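Long-range contact in 6-phospho-beta-d glycosidase (Streptococcus pyogenes, PDB 5FOO), which probably hydrolyses 6-phospho-beta-glucosides, as a retaining glycoside hydrolase of family 1: residues Glu340-Lys352 with Glu395-Ser408. The protein carries 1 engineered substitution. Residues are numbered along the deposited sequence; the frame is centred on the assembly and turned at random.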
loop_
_atom_site.group_PDB
_atom_site.type_symbol
_atom_site.label_atom_id
_atom_site.label_comp_id
_atom_site.label_asym_id
_atom_site.label_seq_id
_atom_site.Cartn_x
_atom_site.Cartn_y
_atom_site.Cartn_z
ATOM N N GLU A 340 12.843 -9.718 9.321
ATOM C CA GLU A 340 13.132 -11.032 8.708
ATOM C C GLU A 340 13.002 -10.918 7.150
ATOM O O GLU A 340 12.132 -10.211 6.619
ATOM C CB GLU A 340 12.143 -12.063 9.223
ATOM C CG GLU A 340 12.455 -13.461 8.714
ATOM C CD GLU A 340 11.600 -14.547 9.279
ATOM O OE1 GLU A 340 10.701 -14.296 10.137
ATOM O OE2 GLU A 340 11.830 -15.687 8.844
ATOM N N ILE A 341 13.863 -11.636 6.465
ATOM C CA ILE A 341 13.791 -11.848 5.041
ATOM C C ILE A 341 13.400 -13.337 4.816
ATOM O O ILE A 341 14.121 -14.287 5.259
ATOM C CB ILE A 341 15.150 -11.528 4.424
ATOM C CG1 ILE A 341 15.434 -10.012 4.656
ATOM C CG2 ILE A 341 15.242 -12.001 2.925
ATOM C CD1 ILE A 341 16.746 -9.541 4.068
ATOM N N TYR A 342 12.243 -13.533 4.159
ATOM C CA TYR A 342 11.700 -14.863 3.867
ATOM C C TYR A 342 10.891 -14.829 2.511
ATOM O O TYR A 342 9.665 -14.758 2.515
ATOM C CB TYR A 342 10.802 -15.303 5.057
ATOM C CG TYR A 342 10.483 -16.747 5.007
ATOM C CD1 TYR A 342 11.490 -17.721 5.206
ATOM C CD2 TYR A 342 9.205 -17.166 4.683
ATOM C CE1 TYR A 342 11.188 -19.079 5.120
ATOM C CE2 TYR A 342 8.897 -18.499 4.647
ATOM C CZ TYR A 342 9.889 -19.437 4.817
ATOM O OH TYR A 342 9.504 -20.734 4.653
ATOM N N PRO A 343 11.593 -14.821 1.367
ATOM C CA PRO A 343 10.932 -14.713 0.029
ATOM C C PRO A 343 9.954 -15.839 -0.354
ATOM O O PRO A 343 9.115 -15.660 -1.227
ATOM C CB PRO A 343 12.137 -14.683 -0.941
ATOM C CG PRO A 343 13.233 -15.383 -0.218
ATOM C CD PRO A 343 13.062 -14.941 1.224
ATOM N N GLU A 344 10.033 -16.954 0.322
ATOM C CA GLU A 344 9.151 -18.072 0.114
ATOM C C GLU A 344 7.760 -17.690 0.390
ATOM O O GLU A 344 6.838 -18.282 -0.155
ATOM C CB GLU A 344 9.512 -19.224 1.022
ATOM C CG GLU A 344 10.859 -19.847 0.729
ATOM C CD GLU A 344 12.068 -19.282 1.527
ATOM O OE1 GLU A 344 12.113 -18.055 1.887
ATOM O OE2 GLU A 344 12.986 -20.106 1.757
ATOM N N ALA A 345 7.578 -16.712 1.258
ATOM C CA ALA A 345 6.222 -16.243 1.527
ATOM C C ALA A 345 5.487 -15.767 0.266
ATOM O O ALA A 345 4.266 -15.809 0.207
ATOM C CB ALA A 345 6.211 -15.125 2.582
ATOM N N VAL A 346 6.224 -15.270 -0.721
ATOM C CA VAL A 346 5.585 -14.853 -1.996
ATOM C C VAL A 346 4.879 -15.990 -2.695
ATOM O O VAL A 346 3.813 -15.793 -3.223
ATOM C CB VAL A 346 6.582 -14.267 -2.937
ATOM C CG1 VAL A 346 5.917 -13.933 -4.299
ATOM C CG2 VAL A 346 7.180 -13.013 -2.322
ATOM N N TYR A 347 5.486 -17.181 -2.678
ATOM C CA TYR A 347 4.882 -18.374 -3.236
ATOM C C TYR A 347 3.652 -18.718 -2.435
ATOM O O TYR A 347 2.556 -18.938 -3.003
ATOM C CB TYR A 347 5.892 -19.542 -3.230
ATOM C CG TYR A 347 5.316 -20.879 -3.647
ATOM C CD1 TYR A 347 5.113 -21.226 -5.011
ATOM C CD2 TYR A 347 4.975 -21.804 -2.702
ATOM C CE1 TYR A 347 4.588 -22.470 -5.371
ATOM C CE2 TYR A 347 4.417 -23.011 -3.055
ATOM C CZ TYR A 347 4.243 -23.333 -4.373
ATOM O OH TYR A 347 3.690 -24.549 -4.583
ATOM N N ASP A 348 3.774 -18.704 -1.103
ATOM C CA ASP A 348 2.587 -18.984 -0.265
ATOM C C ASP A 348 1.410 -18.057 -0.543
ATOM O O ASP A 348 0.279 -18.515 -0.558
ATOM C CB ASP A 348 2.895 -18.982 1.246
ATOM C CG ASP A 348 3.884 -20.110 1.653
ATOM O OD1 ASP A 348 3.975 -21.150 0.984
ATOM O OD2 ASP A 348 4.610 -19.935 2.636
ATOM N N ILE A 349 1.679 -16.768 -0.730
ATOM C CA ILE A 349 0.639 -15.811 -1.120
ATOM C C ILE A 349 0.014 -16.227 -2.497
ATOM O O ILE A 349 -1.198 -16.170 -2.706
ATOM C CB ILE A 349 1.258 -14.415 -1.195
ATOM C CG1 ILE A 349 1.538 -13.882 0.257
ATOM C CG2 ILE A 349 0.389 -13.439 -1.914
ATOM C CD1 ILE A 349 2.402 -12.628 0.273
ATOM N N ALA A 350 0.873 -16.634 -3.410
ATOM C CA ALA A 350 0.429 -16.980 -4.766
ATOM C C ALA A 350 -0.493 -18.188 -4.738
ATOM O O ALA A 350 -1.535 -18.167 -5.395
ATOM C CB ALA A 350 1.637 -17.201 -5.678
ATOM N N ILE A 351 -0.149 -19.170 -3.905
ATOM C CA ILE A 351 -0.945 -20.385 -3.735
ATOM C C ILE A 351 -2.275 -20.073 -3.051
ATOM O O ILE A 351 -3.336 -20.682 -3.364
ATOM C CB ILE A 351 -0.111 -21.446 -2.974
ATOM C CG1 ILE A 351 1.130 -21.866 -3.796
ATOM C CG2 ILE A 351 -0.917 -22.687 -2.565
ATOM C CD1 ILE A 351 0.807 -22.423 -5.154
ATOM N N LYS A 352 -2.247 -19.124 -2.116
ATOM C CA LYS A 352 -3.466 -18.730 -1.413
ATOM C C LYS A 352 -4.431 -18.099 -2.395
ATOM O O LYS A 352 -5.598 -18.326 -2.305
ATOM C CB LYS A 352 -3.106 -17.681 -0.324
ATOM C CG LYS A 352 -4.182 -17.393 0.686
ATOM C CD LYS A 352 -4.143 -18.377 1.849
ATOM C CE LYS A 352 -5.405 -18.226 2.704
ATOM N NZ LYS A 352 -5.462 -19.266 3.759
ATOM N N GLU A 395 15.511 -12.943 -5.481
ATOM C CA GLU A 395 14.845 -14.040 -4.732
ATOM C C GLU A 395 13.330 -13.957 -4.684
ATOM O O GLU A 395 12.655 -14.995 -4.749
ATOM C CB GLU A 395 15.367 -14.167 -3.276
ATOM C CG GLU A 395 16.825 -14.605 -3.194
ATOM C CD GLU A 395 17.415 -14.515 -1.778
ATOM O OE1 GLU A 395 16.659 -14.646 -0.783
ATOM O OE2 GLU A 395 18.644 -14.289 -1.671
ATOM N N HIS A 396 12.779 -12.761 -4.481
ATOM C CA HIS A 396 11.322 -12.648 -4.285
ATOM C C HIS A 396 10.625 -12.950 -5.632
ATOM O O HIS A 396 9.609 -13.681 -5.692
ATOM C CB HIS A 396 10.948 -11.267 -3.693
ATOM C CG HIS A 396 11.197 -11.177 -2.217
ATOM N ND1 HIS A 396 12.467 -11.006 -1.688
ATOM C CD2 HIS A 396 10.358 -11.274 -1.158
ATOM C CE1 HIS A 396 12.403 -11.032 -0.375
ATOM N NE2 HIS A 396 11.141 -11.186 -0.020
ATOM N N LEU A 397 11.227 -12.396 -6.678
ATOM C CA LEU A 397 10.820 -12.638 -8.065
ATOM C C LEU A 397 10.926 -14.082 -8.454
ATOM O O LEU A 397 10.102 -14.536 -9.251
ATOM C CB LEU A 397 11.629 -11.815 -9.064
ATOM C CG LEU A 397 11.027 -10.490 -9.438
ATOM C CD1 LEU A 397 12.043 -9.711 -10.214
ATOM C CD2 LEU A 397 9.791 -10.655 -10.290
ATOM N N THR A 398 11.917 -14.811 -7.915
ATOM C CA THR A 398 12.061 -16.230 -8.214
ATOM C C THR A 398 10.870 -16.966 -7.629
ATOM O O THR A 398 10.327 -17.922 -8.244
ATOM C CB THR A 398 13.370 -16.809 -7.684
ATOM O OG1 THR A 398 14.465 -16.139 -8.314
ATOM C CG2 THR A 398 13.460 -18.241 -8.003
ATOM N N TYR A 399 10.441 -16.564 -6.435
ATOM C CA TYR A 399 9.309 -17.250 -5.875
ATOM C C TYR A 399 7.985 -16.814 -6.495
ATOM O O TYR A 399 7.071 -17.608 -6.522
ATOM C CB TYR A 399 9.276 -17.143 -4.372
ATOM C CG TYR A 399 10.253 -18.072 -3.704
ATOM C CD1 TYR A 399 9.916 -19.396 -3.471
ATOM C CD2 TYR A 399 11.502 -17.627 -3.330
ATOM C CE1 TYR A 399 10.810 -20.263 -2.874
ATOM C CE2 TYR A 399 12.411 -18.473 -2.720
ATOM C CZ TYR A 399 12.045 -19.789 -2.484
ATOM O OH TYR A 399 12.926 -20.612 -1.876
ATOM N N LEU A 400 7.894 -15.582 -6.993
ATOM C CA LEU A 400 6.714 -15.153 -7.766
ATOM C C LEU A 400 6.610 -15.996 -9.036
ATOM O O LEU A 400 5.549 -16.457 -9.383
ATOM C CB LEU A 400 6.815 -13.680 -8.118
ATOM C CG LEU A 400 5.550 -13.086 -8.645
ATOM C CD1 LEU A 400 4.452 -13.108 -7.586
ATOM C CD2 LEU A 400 5.818 -11.689 -9.147
ATOM N N HIS A 401 7.722 -16.215 -9.692
ATOM C CA HIS A 401 7.750 -17.087 -10.899
ATOM C C HIS A 401 7.269 -18.504 -10.606
ATOM O O HIS A 401 6.390 -19.016 -11.291
ATOM C CB HIS A 401 9.122 -17.120 -11.555
ATOM C CG HIS A 401 9.129 -17.781 -12.903
ATOM N ND1 HIS A 401 9.345 -19.129 -13.064
ATOM C CD2 HIS A 401 8.907 -17.279 -14.150
ATOM C CE1 HIS A 401 9.260 -19.434 -14.352
ATOM N NE2 HIS A 401 9.021 -18.320 -15.032
ATOM N N LYS A 402 7.773 -19.074 -9.517
ATOM C CA LYS A 402 7.303 -20.362 -9.021
ATOM C C LYS A 402 5.798 -20.365 -8.831
ATOM O O LYS A 402 5.124 -21.260 -9.264
ATOM C CB LYS A 402 8.061 -20.761 -7.739
ATOM C CG LYS A 402 8.011 -22.256 -7.410
ATOM C CD LYS A 402 8.415 -22.539 -5.969
ATOM C CE LYS A 402 8.122 -23.962 -5.513
ATOM N NZ LYS A 402 8.289 -24.070 -4.030
ATOM N N GLY A 403 5.233 -19.325 -8.257
ATOM C CA GLY A 403 3.778 -19.247 -8.085
ATOM C C GLY A 403 2.987 -19.142 -9.398
ATOM O O GLY A 403 1.973 -19.791 -9.555
ATOM N N ILE A 404 3.468 -18.329 -10.330
ATOM C CA ILE A 404 2.880 -18.279 -11.684
ATOM C C ILE A 404 2.971 -19.662 -12.375
ATOM O O ILE A 404 2.041 -20.099 -12.960
ATOM C CB ILE A 404 3.596 -17.220 -12.554
ATOM C CG1 ILE A 404 3.380 -15.810 -11.917
ATOM C CG2 ILE A 404 3.109 -17.277 -14.010
ATOM C CD1 ILE A 404 4.308 -14.692 -12.367
ATOM N N GLU A 405 4.103 -20.355 -12.270
ATOM C CA GLU A 405 4.231 -21.694 -12.877
ATOM C C GLU A 405 3.243 -22.697 -12.260
ATOM O O GLU A 405 2.761 -23.607 -12.932
ATOM C CB GLU A 405 5.665 -22.236 -12.779
ATOM C CG GLU A 405 6.018 -23.142 -13.942
ATOM C CD GLU A 405 6.523 -22.376 -15.187
ATOM O OE1 GLU A 405 6.113 -21.218 -15.472
ATOM O OE2 GLU A 405 7.393 -22.936 -15.877
ATOM N N ALA A 406 2.906 -22.501 -10.996
ATOM C CA ALA A 406 1.976 -23.370 -10.302
ATOM C C ALA A 406 0.552 -22.987 -10.582
ATOM O O ALA A 406 -0.361 -23.578 -10.027
ATOM C CB ALA A 406 2.285 -23.348 -8.790
ATOM N N GLY A 407 0.315 -21.959 -11.392
ATOM C CA GLY A 407 -1.056 -21.629 -11.764
ATOM C C GLY A 407 -1.606 -20.334 -11.150
ATOM O O GLY A 407 -2.726 -19.947 -11.517
ATOM N N SER A 408 -0.851 -19.636 -10.265
ATOM C CA SER A 408 -1.390 -18.389 -9.719
ATOM C C SER A 408 -1.528 -17.296 -10.792
ATOM O O SER A 408 -0.586 -17.004 -11.546
ATOM C CB SER A 408 -0.556 -17.844 -8.544
ATOM O OG SER A 408 -1.315 -16.865 -7.842
HETATM O O HOH W 1 11.180 -11.141 2.814
#
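Helices 344-352 and 395-405 run side by side in the same general direction, their short axes 7.5 Å apart at closest and crossing at -26°, with Pro-343 and Ser-408 extending the contact beyond their ends. At the start of the first helix, Pro-343 CB sits squarely over one face of the His-396 imidazole, 3.6 Å from its centroid, a CH-pi contact. The ring is held from both nitrogens: ND1 bonds to the carbonyl of Phe-392, one turn earlier, and NE2 shares a water with the backbone N of Tyr-342, which donates to it. One turn on, Tyr-399 lays its face over the backbone of Glu-344, whose CA stands 3.9 Å from the ring centroid, while CG of the bent Glu-344 chain presses on the phenol end. Further along, Lys-402 runs extended across Tyr-347 in a cation-pi contact, its NZ 4.0 Å from the ring centroid and almost exactly above it; CG1 of Ile-351 lies against the opposite face, toward the rim, so both faces are covered. On the buried side of the interface, Val-346 fits CG1 against CD1 of Leu-400 and turns CG2 to the edge of His-396. Gly-403, without a side chain, allows the close approach: its CA lies 3.8 Å from Ala-350 CB. Past the Schellman motif at Gly-407, Ser-408, with OG anti to its own N (chi1 -164°), donates to Ala-350 O at 2.8 Å, 33° from the carbonyl plane; the same OG also bonds Trp-362 NE1. Ala-350 and Leu-400 both touch Trp-362 of strand 362-367, and Leu-400 also reaches Cys-410 and Tyr-413 of strand 410-416; the helices precede these adjacent strands, as neighbouring outer helices of the (beta/alpha)8 TIM barrel of family 1 glycosidases.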